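Side-chain contacts in Lmo0131 protein (Listeria monocytogenes, PDB 4Q6J), which is of unknown function but folds as a TIM barrel of the EAL family, which is generally assigned cyclic-di-GMP phosphodiesterase activity: residues B[58-61]-B[65-68]; B[144-149]-B[171-176]; B[235-240]-B[247-252]. All coordinates share one frame; numbering follows the deposited sequence. Where two conformers were deposited one is given.

Interaction 1: B[58-61]-B[65-68]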
ATOM      1  N   ASP B  58      11.579  -3.506 -12.028  1.00 52.47           N
ATOM      2  CA  ASP B  58      10.799  -2.421 -12.567  1.00 54.99           C
ATOM      3  C   ASP B  58      10.727  -2.605 -14.055  1.00 52.71           C
ATOM      4  O   ASP B  58       9.685  -2.469 -14.664  1.00 58.38           O
ATOM      5  CB  ASP B  58      11.459  -1.078 -12.249  1.00 42.95           C
ATOM      6  CG  ASP B  58      10.759  -0.326 -11.140  1.00 53.49           C
ATOM      7  OD1 ASP B  58      11.400  -0.056 -10.109  1.00 60.10           O
ATOM      8  OD2 ASP B  58       9.570  -0.000 -11.296  1.00 61.38           O
ATOM      9  N   ASP B  59      11.856  -2.957 -14.635  1.00 44.91           N
ATOM     10  CA  ASP B  59      11.957  -3.100 -16.063  1.00 37.32           C
ATOM     11  C   ASP B  59      11.053  -4.217 -16.609  1.00 42.94           C
ATOM     12  O   ASP B  59      10.433  -4.049 -17.640  1.00 40.71           O
ATOM     13  CB  ASP B  59      13.414  -3.284 -16.431  1.00 39.52           C
ATOM     14  CG  ASP B  59      14.301  -2.266 -15.757  1.00 40.68           C
ATOM     15  OD1 ASP B  59      14.874  -2.567 -14.695  1.00 52.41           O
ATOM     16  OD2 ASP B  59      14.404  -1.164 -16.297  1.00 36.99           O
ATOM     17  N   ILE B  60      10.963  -5.333 -15.895  1.00 45.86           N
ATOM     18  CA  ILE B  60      10.174  -6.474 -16.362  1.00 29.58           C
ATOM     19  C   ILE B  60       8.686  -6.147 -16.528  1.00 34.86           C
ATOM     20  O   ILE B  60       8.090  -6.454 -17.534  1.00 31.89           O
ATOM     21  CB  ILE B  60      10.308  -7.648 -15.354  1.00 36.58           C
ATOM     22  CG1 ILE B  60      11.754  -8.147 -15.268  1.00 38.04           C
ATOM     23  CG2 ILE B  60       9.351  -8.784 -15.672  1.00 46.15           C
ATOM     24  CD1 ILE B  60      12.105  -9.204 -16.290  1.00 38.20           C
ATOM     25  N   VAL B  61       8.118  -5.493 -15.528  1.00 38.95           N
ATOM     26  CA  VAL B  61       6.771  -4.964 -15.559  1.00 28.70           C
ATOM     27  C   VAL B  61       6.591  -3.988 -16.724  1.00 39.03           C
ATOM     28  O   VAL B  61       5.726  -4.172 -17.569  1.00 45.22           O
ATOM     29  CB  VAL B  61       6.473  -4.269 -14.229  1.00 31.36           C
ATOM     30  CG1 VAL B  61       5.299  -3.327 -14.362  1.00 26.76           C
ATOM     31  CG2 VAL B  61       6.265  -5.306 -13.122  1.00 30.25           C
ATOM     32  N   ALA B  65       7.218  -8.338 -19.256  1.00 19.52           N
ATOM     33  CA  ALA B  65       7.970  -9.595 -19.414  1.00 22.63           C
ATOM     34  C   ALA B  65       7.776 -10.612 -18.270  1.00 19.53           C
ATOM     35  O   ALA B  65       8.419 -11.663 -18.238  1.00 17.37           O
ATOM     36  CB  ALA B  65       9.467  -9.293 -19.604  1.00 24.28           C
ATOM     37  N   THR B  66       6.852 -10.306 -17.369  1.00 21.99           N
ATOM     38  CA  THR B  66       6.633 -11.123 -16.189  1.00 22.60           C
ATOM     39  C   THR B  66       6.265 -12.550 -16.580  1.00 20.48           C
ATOM     40  O   THR B  66       6.628 -13.473 -15.895  1.00 17.13           O
ATOM     41  CB  THR B  66       5.555 -10.571 -15.209  1.00 25.78           C
ATOM     42  OG1 THR B  66       4.370 -10.232 -15.911  1.00 39.24           O
ATOM     43  CG2 THR B  66       6.057  -9.361 -14.448  1.00 25.94           C
ATOM     44  N   ARG B  67       5.534 -12.724 -17.671  1.00 17.92           N
ATOM     45  CA  ARG B  67       5.124 -14.053 -18.051  1.00 16.86           C
ATOM     46  C   ARG B  67       6.301 -14.908 -18.507  1.00 19.50           C
ATOM     47  O   ARG B  67       6.421 -16.059 -18.075  1.00 17.96           O
ATOM     48  CB  ARG B  67       4.022 -14.029 -19.089  1.00 22.01           C
ATOM     49  CG  ARG B  67       3.548 -15.429 -19.445  1.00 18.94           C
ATOM     50  CD  ARG B  67       3.205 -16.286 -18.243  1.00 21.23           C
ATOM     51  NE  ARG B  67       2.936 -17.644 -18.694  1.00 20.78           N
ATOM     52  CZ  ARG B  67       1.742 -18.096 -19.073  1.00 28.40           C
ATOM     53  NH1 ARG B  67       0.663 -17.324 -19.019  1.00 26.29           N
ATOM     54  NH2 ARG B  67       1.616 -19.342 -19.496  1.00 28.37           N
ATOM     55  N   GLU B  68       7.147 -14.332 -19.364  0.69 16.93           N
ATOM     56  CA  GLU B  68       8.393 -14.950 -19.828  0.69 21.16           C
ATOM     57  C   GLU B  68       9.240 -15.432 -18.656  0.69 16.29           C
ATOM     58  O   GLU B  68       9.779 -16.532 -18.657  0.69 18.45           O
ATOM     59  CB  GLU B  68       9.227 -13.935 -20.629  0.69 20.21           C
ATOM     60  CG  GLU B  68       8.760 -13.699 -22.068  0.69 30.82           C
ATOM     61  CD  GLU B  68       7.886 -12.459 -22.242  0.69 26.10           C
ATOM     62  OE1 GLU B  68       7.860 -11.937 -23.368  0.69 24.04           O
ATOM     63  OE2 GLU B  68       7.213 -12.019 -21.281  0.69 25.28           O
TER

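Interaction 2: B[144-149]-B[171-176]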
ATOM      1  N   LYS B 144      -5.681 -27.613  -6.982  1.00 16.84           N
ATOM      2  CA  LYS B 144      -5.559 -28.402  -8.211  1.00 15.61           C
ATOM      3  C   LYS B 144      -4.150 -28.825  -8.492  1.00 15.72           C
ATOM      4  O   LYS B 144      -3.913 -29.914  -9.012  1.00 17.78           O
ATOM      5  CB  LYS B 144      -6.041 -27.633  -9.418  1.00 17.35           C
ATOM      6  CG  LYS B 144      -7.527 -27.581  -9.504  1.00 24.96           C
ATOM      7  CD  LYS B 144      -7.968 -26.570 -10.527  1.00 42.67           C
ATOM      8  CE  LYS B 144      -9.464 -26.338 -10.416  1.00 38.25           C
ATOM      9  NZ  LYS B 144      -9.967 -25.551 -11.550  1.00 36.75           N
ATOM     10  N   ILE B 145      -3.200 -27.959  -8.182  0.55 13.26           N
ATOM     11  CA  ILE B 145      -1.817 -28.327  -8.393  0.55 12.32           C
ATOM     12  C   ILE B 145      -1.376 -29.259  -7.258  0.55 13.42           C
ATOM     13  O   ILE B 145      -0.621 -30.200  -7.478  0.55 12.23           O
ATOM     14  CB  ILE B 145      -0.900 -27.100  -8.549  0.55 14.56           C
ATOM     15  CG1 ILE B 145      -1.274 -26.332  -9.817  0.55 12.67           C
ATOM     16  CG2 ILE B 145       0.546 -27.516  -8.671  0.55 18.31           C
ATOM     17  CD1 ILE B 145      -0.277 -25.304 -10.219  0.55 10.33           C
ATOM     18  N   LYS B 146      -1.888 -29.022  -6.054  1.00 16.18           N
ATOM     19  CA  LYS B 146      -1.618 -29.917  -4.930  1.00 13.99           C
ATOM     20  C   LYS B 146      -2.130 -31.335  -5.221  1.00 11.16           C
ATOM     21  O   LYS B 146      -1.573 -32.303  -4.733  1.00 14.44           O
ATOM     22  CB  LYS B 146      -2.227 -29.388  -3.636  1.00 12.45           C
ATOM     23  CG  LYS B 146      -1.536 -28.124  -3.116  1.00 17.11           C
ATOM     24  CD  LYS B 146      -1.891 -27.795  -1.686  1.00 14.14           C
ATOM     25  CE  LYS B 146      -1.169 -28.744  -0.736  1.00 16.30           C
ATOM     26  NZ  LYS B 146      -1.248 -28.306   0.677  1.00 14.37           N
ATOM     27  N   ASP B 147      -3.174 -31.450  -6.038  1.00 15.20           N
ATOM     28  CA  ASP B 147      -3.718 -32.756  -6.423  1.00 16.51           C
ATOM     29  C   ASP B 147      -2.697 -33.600  -7.167  1.00 16.02           C
ATOM     30  O   ASP B 147      -2.881 -34.793  -7.293  1.00 18.17           O
ATOM     31  CB  ASP B 147      -4.951 -32.618  -7.313  1.00 17.86           C
ATOM     32  CG  ASP B 147      -6.192 -32.058  -6.569  1.00 24.27           C
ATOM     33  OD1 ASP B 147      -6.260 -32.129  -5.323  1.00 33.33           O
ATOM     34  OD2 ASP B 147      -7.116 -31.563  -7.255  1.00 24.88           O
ATOM     35  N   LEU B 148      -1.633 -32.980  -7.665  1.00 16.99           N
ATOM     36  CA  LEU B 148      -0.600 -33.700  -8.392  1.00 13.99           C
ATOM     37  C   LEU B 148       0.550 -34.143  -7.471  1.00 14.88           C
ATOM     38  O   LEU B 148       1.361 -34.998  -7.827  1.00 15.45           O
ATOM     39  CB  LEU B 148      -0.075 -32.833  -9.550  1.00 15.78           C
ATOM     40  CG  LEU B 148      -1.096 -32.395 -10.613  1.00 18.64           C
ATOM     41  CD1 LEU B 148      -0.558 -31.256 -11.484  1.00 17.71           C
ATOM     42  CD2 LEU B 148      -1.572 -33.583 -11.470  1.00 18.81           C
ATOM     43  N   GLY B 149       0.622 -33.557  -6.287  1.00 15.32           N
ATOM     44  CA  GLY B 149       1.647 -33.924  -5.325  1.00 15.80           C
ATOM     45  C   GLY B 149       2.524 -32.760  -4.920  1.00 13.76           C
ATOM     46  O   GLY B 149       3.289 -32.864  -3.969  1.00 15.96           O
ATOM     47  N   PRO B 171      -4.008 -23.476   1.080  1.00 14.20           N
ATOM     48  CA  PRO B 171      -3.584 -24.811   1.516  1.00 15.58           C
ATOM     49  C   PRO B 171      -2.053 -24.922   1.697  1.00 12.58           C
ATOM     50  O   PRO B 171      -1.371 -25.692   1.059  1.00 15.27           O
ATOM     51  CB  PRO B 171      -4.105 -25.708   0.396  1.00 14.00           C
ATOM     52  CG  PRO B 171      -3.935 -24.892  -0.790  1.00 14.32           C
ATOM     53  CD  PRO B 171      -4.266 -23.451  -0.367  1.00 12.68           C
ATOM     54  N   ILE B 172      -1.543 -24.138   2.634  1.00 13.45           N
ATOM     55  CA  ILE B 172      -0.119 -23.988   2.867  1.00 10.37           C
ATOM     56  C   ILE B 172       0.508 -25.211   3.561  1.00 12.70           C
ATOM     57  O   ILE B 172      -0.033 -25.726   4.537  1.00 13.15           O
ATOM     58  CB  ILE B 172       0.146 -22.719   3.717  1.00 14.00           C
ATOM     59  CG1 ILE B 172      -0.556 -21.497   3.127  1.00 12.38           C
ATOM     60  CG2 ILE B 172       1.613 -22.465   3.841  1.00 18.48           C
ATOM     61  CD1 ILE B 172      -0.233 -21.276   1.700  1.00 15.07           C
ATOM     62  N   ASP B 173       1.645 -25.675   3.028  1.00 14.60           N
ATOM     63  CA  ASP B 173       2.444 -26.758   3.613  1.00 12.79           C
ATOM     64  C   ASP B 173       3.641 -26.218   4.414  1.00 12.86           C
ATOM     65  O   ASP B 173       4.024 -26.785   5.429  1.00 14.06           O
ATOM     66  CB  ASP B 173       3.023 -27.676   2.526  1.00 12.61           C
ATOM     67  CG  ASP B 173       1.965 -28.370   1.703  1.00 14.55           C
ATOM     68  OD1 ASP B 173       1.162 -29.122   2.287  1.00 17.16           O
ATOM     69  OD2 ASP B 173       1.951 -28.182   0.478  1.00 16.02           O
ATOM     70  N   ILE B 174       4.256 -25.149   3.931  1.00 12.69           N
ATOM     71  CA  ILE B 174       5.485 -24.640   4.532  1.00 12.87           C
ATOM     72  C   ILE B 174       5.405 -23.123   4.729  1.00 11.74           C
ATOM     73  O   ILE B 174       5.043 -22.372   3.826  1.00 10.53           O
ATOM     74  CB  ILE B 174       6.726 -24.989   3.668  1.00 16.20           C
ATOM     75  CG1 ILE B 174       6.972 -26.497   3.636  1.00 16.86           C
ATOM     76  CG2 ILE B 174       7.962 -24.259   4.148  1.00 12.38           C
ATOM     77  CD1 ILE B 174       7.094 -27.017   2.239  1.00 27.32           C
ATOM     78  N   VAL B 175       5.713 -22.698   5.945  1.00 12.39           N
ATOM     79  CA  VAL B 175       5.817 -21.288   6.272  1.00 11.44           C
ATOM     80  C   VAL B 175       7.279 -20.891   6.287  1.00 11.42           C
ATOM     81  O   VAL B 175       8.077 -21.504   6.988  1.00 10.05           O
ATOM     82  CB  VAL B 175       5.211 -20.999   7.653  1.00 12.11           C
ATOM     83  CG1 VAL B 175       5.698 -19.655   8.195  1.00 14.52           C
ATOM     84  CG2 VAL B 175       3.680 -21.084   7.582  1.00 14.34           C
ATOM     85  N   LYS B 176       7.615 -19.872   5.508  1.00 10.51           N
ATOM     86  CA  LYS B 176       8.961 -19.344   5.458  1.00 10.16           C
ATOM     87  C   LYS B 176       8.996 -17.986   6.154  1.00 12.91           C
ATOM     88  O   LYS B 176       8.072 -17.169   6.034  1.00 15.16           O
ATOM     89  CB  LYS B 176       9.441 -19.262   4.007  1.00 14.26           C
ATOM     90  CG  LYS B 176       9.183 -20.571   3.282  1.00 12.02           C
ATOM     91  CD  LYS B 176      10.001 -20.749   2.023  1.00 19.01           C
ATOM     92  CE  LYS B 176      11.488 -20.903   2.309  1.00 14.48           C
ATOM     93  NZ  LYS B 176      12.282 -20.509   1.120  1.00 14.14           N
TER

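Interaction 3: B[235-240]-B[247-252]. With EDO (1,2-ethanediol), chain R.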
ATOM      1  N   TYR B 235      25.001 -19.016   6.360  1.00 14.67           N
ATOM      2  CA  TYR B 235      25.758 -19.950   7.195  1.00 16.32           C
ATOM      3  C   TYR B 235      25.966 -21.296   6.507  1.00 20.06           C
ATOM      4  O   TYR B 235      26.953 -22.016   6.755  1.00 17.74           O
ATOM      5  CB  TYR B 235      25.060 -20.151   8.544  1.00 15.32           C
ATOM      6  CG  TYR B 235      25.829 -21.031   9.510  1.00 20.71           C
ATOM      7  CD1 TYR B 235      26.966 -20.561  10.149  1.00 26.89           C
ATOM      8  CD2 TYR B 235      25.419 -22.331   9.786  1.00 24.01           C
ATOM      9  CE1 TYR B 235      27.680 -21.362  11.029  1.00 23.87           C
ATOM     10  CE2 TYR B 235      26.127 -23.146  10.657  1.00 26.24           C
ATOM     11  CZ  TYR B 235      27.262 -22.654  11.281  1.00 34.25           C
ATOM     12  OH  TYR B 235      27.993 -23.439  12.160  1.00 36.39           O
ATOM     13  N   PHE B 236      25.023 -21.634   5.644  1.00 18.54           N
ATOM     14  CA  PHE B 236      25.114 -22.845   4.869  1.00 15.03           C
ATOM     15  C   PHE B 236      25.606 -22.502   3.474  1.00 16.18           C
ATOM     16  O   PHE B 236      26.698 -22.937   3.077  1.00 18.09           O
ATOM     17  CB  PHE B 236      23.772 -23.558   4.897  1.00 13.85           C
ATOM     18  CG  PHE B 236      23.357 -23.934   6.288  1.00 14.50           C
ATOM     19  CD1 PHE B 236      23.947 -25.006   6.922  1.00 16.03           C
ATOM     20  CD2 PHE B 236      22.446 -23.159   7.000  1.00 14.04           C
ATOM     21  CE1 PHE B 236      23.607 -25.346   8.224  1.00 16.94           C
ATOM     22  CE2 PHE B 236      22.099 -23.487   8.310  1.00 16.67           C
ATOM     23  CZ  PHE B 236      22.673 -24.587   8.919  1.00 16.48           C
ATOM     24  N   SER B 237      24.842 -21.687   2.749  1.00 12.17           N
ATOM     25  CA  SER B 237      25.271 -21.250   1.409  1.00 16.00           C
ATOM     26  C   SER B 237      24.448 -20.083   0.837  1.00 16.20           C
ATOM     27  O   SER B 237      23.219 -20.119   0.867  1.00 16.05           O
ATOM     28  CB  SER B 237      25.234 -22.431   0.420  1.00 14.16           C
ATOM     29  OG  SER B 237      25.795 -22.087  -0.837  1.00 17.94           O
ATOM     30  N   ARG B 238      25.127 -19.065   0.305  1.00 14.38           N
ATOM     31  CA  ARG B 238      24.481 -18.094  -0.563  1.00 15.83           C
ATOM     32  C   ARG B 238      23.836 -18.825  -1.755  1.00 12.93           C
ATOM     33  O   ARG B 238      24.152 -19.985  -2.024  1.00 15.55           O
ATOM     34  CB  ARG B 238      25.530 -17.127  -1.081  1.00 15.84           C
ATOM     35  CG  ARG B 238      26.661 -17.801  -1.838  1.00 15.23           C
ATOM     36  CD  ARG B 238      27.888 -16.907  -1.911  1.00 27.12           C
ATOM     37  NE  ARG B 238      28.151 -16.477  -3.280  1.00 42.04           N
ATOM     38  CZ  ARG B 238      29.071 -17.011  -4.081  1.00 53.65           C
ATOM     39  NH1 ARG B 238      29.832 -18.003  -3.651  1.00 60.41           N
ATOM     40  NH2 ARG B 238      29.230 -16.553  -5.320  1.00 53.32           N
ATOM     41  N   PRO B 239      22.935 -18.155  -2.480  1.00 13.20           N
ATOM     42  CA  PRO B 239      22.434 -18.786  -3.707  1.00 14.36           C
ATOM     43  C   PRO B 239      23.535 -18.921  -4.776  1.00 14.00           C
ATOM     44  O   PRO B 239      24.366 -18.028  -4.908  1.00 21.05           O
ATOM     45  CB  PRO B 239      21.337 -17.819  -4.155  1.00 19.05           C
ATOM     46  CG  PRO B 239      20.960 -17.095  -2.896  1.00 17.18           C
ATOM     47  CD  PRO B 239      22.228 -16.898  -2.190  1.00 15.94           C
ATOM     48  N   LEU B 240      23.548 -20.031  -5.507  1.00 14.15           N
ATOM     49  CA  LEU B 240      24.612 -20.340  -6.471  1.00 13.70           C
ATOM     50  C   LEU B 240      24.029 -20.989  -7.718  1.00 14.33           C
ATOM     51  O   LEU B 240      22.955 -21.593  -7.651  1.00 14.40           O
ATOM     52  CB  LEU B 240      25.603 -21.335  -5.885  1.00 13.53           C
ATOM     53  CG  LEU B 240      26.442 -20.901  -4.708  1.00 17.71           C
ATOM     54  CD1 LEU B 240      27.080 -22.126  -4.126  1.00 16.66           C
ATOM     55  CD2 LEU B 240      27.469 -19.875  -5.155  1.00 19.12           C
ATOM     56  N   GLN B 247      29.670 -28.583  -7.034  1.00 19.60           N
ATOM     57  CA  GLN B 247      31.116 -28.535  -6.755  1.00 18.67           C
ATOM     58  C   GLN B 247      31.367 -28.363  -5.269  1.00 13.41           C
ATOM     59  O   GLN B 247      32.373 -28.809  -4.752  1.00 20.32           O
ATOM     60  CB  GLN B 247      31.811 -27.449  -7.579  1.00 19.36           C
ATOM     61  CG  GLN B 247      31.800 -27.821  -9.052  1.00 23.01           C
ATOM     62  CD  GLN B 247      32.147 -26.706 -10.014  1.00 38.62           C
ATOM     63  OE1 GLN B 247      32.365 -25.561  -9.624  1.00 40.87           O
ATOM     64  NE2 GLN B 247      32.194 -27.047 -11.300  1.00 43.37           N
ATOM     65  N   LYS B 248      30.408 -27.756  -4.576  1.00 18.44           N
ATOM     66  CA  LYS B 248      30.526 -27.520  -3.141  1.00 14.45           C
ATOM     67  C   LYS B 248      30.031 -28.699  -2.337  1.00 16.06           C
ATOM     68  O   LYS B 248      30.609 -29.049  -1.311  1.00 19.52           O
ATOM     69  CB  LYS B 248      29.777 -26.240  -2.726  1.00 24.16           C
ATOM     70  CG  LYS B 248      30.296 -25.665  -1.414  1.00 28.48           C
ATOM     71  CD  LYS B 248      29.422 -24.585  -0.788  1.00 20.96           C
ATOM     72  CE  LYS B 248      29.942 -24.265   0.602  1.00 22.96           C
ATOM     73  NZ  LYS B 248      29.015 -23.431   1.407  1.00 35.84           N
ATOM     74  N   TYR B 249      28.953 -29.299  -2.822  1.00 26.48           N
ATOM     75  CA  TYR B 249      28.276 -30.406  -2.167  1.00 17.98           C
ATOM     76  C   TYR B 249      28.205 -31.543  -3.150  1.00 22.11           C
ATOM     77  O   TYR B 249      27.317 -31.580  -4.001  1.00 32.33           O
ATOM     78  CB  TYR B 249      26.849 -30.016  -1.817  1.00 18.42           C
ATOM     79  CG  TYR B 249      26.752 -28.829  -0.896  1.00 19.49           C
ATOM     80  CD1 TYR B 249      27.074 -28.943   0.442  1.00 19.12           C
ATOM     81  CD2 TYR B 249      26.326 -27.599  -1.367  1.00 16.89           C
ATOM     82  CE1 TYR B 249      26.981 -27.861   1.284  1.00 18.62           C
ATOM     83  CE2 TYR B 249      26.222 -26.523  -0.534  1.00 19.42           C
ATOM     84  CZ  TYR B 249      26.553 -26.658   0.794  1.00 18.94           C
ATOM     85  OH  TYR B 249      26.444 -25.576   1.630  1.00 20.13           O
ATOM     86  N   SER B 250      29.145 -32.473  -3.034  1.00 28.91           N
ATOM     87  CA  SER B 250      29.221 -33.591  -3.957  1.00 33.60           C
ATOM     88  C   SER B 250      28.034 -34.529  -3.792  1.00 31.17           C
ATOM     89  O   SER B 250      27.824 -35.398  -4.634  1.00 21.93           O
ATOM     90  CB  SER B 250      30.516 -34.358  -3.726  1.00 36.53           C
ATOM     91  OG  SER B 250      30.616 -34.731  -2.369  1.00 33.65           O
ATOM     92  N   ILE B 251      27.287 -34.346  -2.693  1.00 29.20           N
ATOM     93  CA  ILE B 251      26.043 -35.060  -2.413  1.00 26.16           C
ATOM     94  C   ILE B 251      25.020 -34.835  -3.519  1.00 26.75           C
ATOM     95  O   ILE B 251      24.237 -35.724  -3.846  1.00 37.17           O
ATOM     96  CB  ILE B 251      25.422 -34.626  -1.037  1.00 30.68           C
ATOM     97  CG1 ILE B 251      24.077 -35.311  -0.779  1.00 32.99           C
ATOM     98  CG2 ILE B 251      25.195 -33.117  -0.971  1.00 32.21           C
ATOM     99  CD1 ILE B 251      24.105 -36.805  -0.882  1.00 32.28           C
ATOM    100  N   VAL B 252      25.044 -33.644  -4.102  1.00 18.25           N
ATOM    101  CA  VAL B 252      23.968 -33.197  -4.968  1.00 19.05           C
ATOM    102  C   VAL B 252      24.293 -33.589  -6.382  1.00 29.73           C
ATOM    103  O   VAL B 252      23.515 -34.299  -7.004  1.00 26.46           O
ATOM    104  CB  VAL B 252      23.789 -31.691  -4.903  1.00 19.71           C
ATOM    105  CG1 VAL B 252      22.746 -31.285  -5.905  1.00 14.54           C
ATOM    106  CG2 VAL B 252      23.408 -31.254  -3.502  1.00 13.96           C
ATOM    107  OXT VAL B 252      25.351 -33.232  -6.898  1.00 36.03           O
TER
HETATM  108  C1  EDO R 307      28.045 -18.841   1.993  1.00 37.45           C
HETATM  109  O1  EDO R 307      28.378 -18.611   0.627  1.00 38.03           O
HETATM  110  C2  EDO R 307      29.276 -19.449   2.638  1.00 49.70           C
HETATM  111  O2  EDO R 307      29.023 -19.801   3.999  1.00 66.19           O
HETATM  112  O   HOH W   1      28.572 -21.588  -0.962  1.00 23.82           O

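Interaction 1: B[58-61]-B[65-68]
Ile60, Ala65 and Thr66 carry the contact, in which the last turns of helix 53-62 meet the start of helix 66-83 across a very short connection. The backbone is pinned by one bond from Ala65 N to Ile60 O, 2.7 Å long and nearly linear at the hydrogen (176°). The donor arrives tilted 25° from the carbonyl plane, and the bond reaches five residues along the chain. Since Ala65 stands at the N-cap position of helix 66-83, this bond ties the very beginning of one helix to a carbonyl in the closing turn of the other. Ile60 adds the largest buried surface. With chi1 at -63° for CG1, its CG2 branch falls anti to the backbone N, beside the carbonyl carbon and towards the second helix. There it rests over the peptide joining Ala65 to Thr66, with Ile60 CG2 3.4 Å from Thr66 N, and touches Ala65 CB at 4.0 Å. Thr66 meets the same methyl with its own: Ile60 CG2 and Thr66 CG2 are 3.6 Å apart. Val61 reaches the Thr66 methyl more loosely, CG2 to CG2 4.3 Å. The side chains of Ile60 and Ala65 also pack on Ile15 of helix 8-16 and Tyr20 of strand 20-29, whereas Val61 and Thr66 lie against Glu134 of a second subunit. A short apolar seam and one backbone hydrogen bond accompany the turn between the two consecutive helices, a helix-loop-helix connection on the outer side of the EAL-domain barrel.

Interaction 2: B[144-149]-B[171-176]
Lys146 reaches Asp173 and Pro171 through a side chain that bends at chi3 (75°), swinging CE and NZ off an otherwise extended course, while Asp173 turns its carboxylate to meet it with CG anti to its own carbonyl carbon (chi1 -62°). Within the EAL TIM barrel the contact ties the last part of helix 136-146, where Lys146 lies, to the chain entering strand 174-177, past the intervening strand 151-154 and helix 163-169. A type I turn and a Schellman motif, with Gly149 at positive phi, lead the chain away from the helix towards strand 151-154. The ammonium has two kinds of acceptor. One is the backbone oxygen of Pro171, 2.6 Å from Lys146 NZ; the other is the Asp173 carboxylate, joined in a salt bridge. Asp173 OD2 has a further partner in the backbone N of Val152, so the carboxylate is shared between the lysine and the Val152 backbone. The aliphatic part of Lys146 passes obliquely along the CB-CG edge of the proline ring, Lys146 CD 3.7 Å from Pro171 CG. At the charged end, Lys146 NZ lies 3.0 Å from Asp173 OD1, above the carboxylate plane by 40°, with a weak second bond of 3.2 Å from Lys146 NZ to Asp173 OD2.

Interaction 3: B[235-240]-B[247-252]
The run through Phe236 and Ser237 is irregular and nearly fully extended at Ser237 (phi -167°, psi 133°), and Ser237 CA, at the closest approach of the two backbones, is 9.4 Å from Lys248 CA, so side chains must bridge the gap. Two come from the end of helix 242-248 and the residue just after it to one backbone oxygen. Lys248, extended beyond CG, brings its NZ to 2.9 Å from Phe236 O. Tyr249 sends its hydroxyl to the same place, Tyr249 OH standing 3.0 Å from Phe236 O, but at a poor angle for a hydrogen bond. The Tyr249 ring meets this loop with its edge, the hydroxyl oxygen OH lying 3.6 Å from Ser237 CB, while CG of Lys248 covers part of one ring face near the rim. The lysine and tyrosine ends are themselves linked by a weak bond. Ser237 OG, anti to its backbone N (chi1 -173°), points to its own carbonyl side and donates to Arg238 O at 2.9 Å, in the carbonyl plane and on a lone pair. It also accepts from a water 2.8 Å from Ser237 OG; that water in turn accepts from Lys248 NZ at 3.0 Å, giving the ammonium an indirect hold on the serine. A 1,2-ethanediol, probably from the crystallisation liquor, sits by Arg238, whose backbone N gives it a weak bond (Arg238 N to O1 3.3 Å). Arg238 itself lays its guanidinium over Leu240 CD2 and pairs with Asp5 of a third subunit. Ser237 and Tyr249 both rest on Pro26 of strand 20-29, so the loop and the chain leaving the C-terminal helix pack on the barrel strand that, as in other EAL domains, runs antiparallel to its neighbours.

The three contacts follow one another along the chain without nesting or crossing. Interaction 1 comes first and closes the shortest loop, three residues between helices 53-62 and 66-83. Interaction 2 lies further on and spans 21 residues, bringing the end of helix 136-146 to the start of strand 174-177 past strand 151-154 and helix 163-169. Interaction 3 closes the C-terminal part, linking the loop after strand 230-231 to the end of helix 242-248 across six residues. Their centres are 26 to 29 Å apart and none touches another, so they lie in separate regions of the fold: two early outer helices, the approach to strand 174-177, and the C-terminal helix with the loop before it.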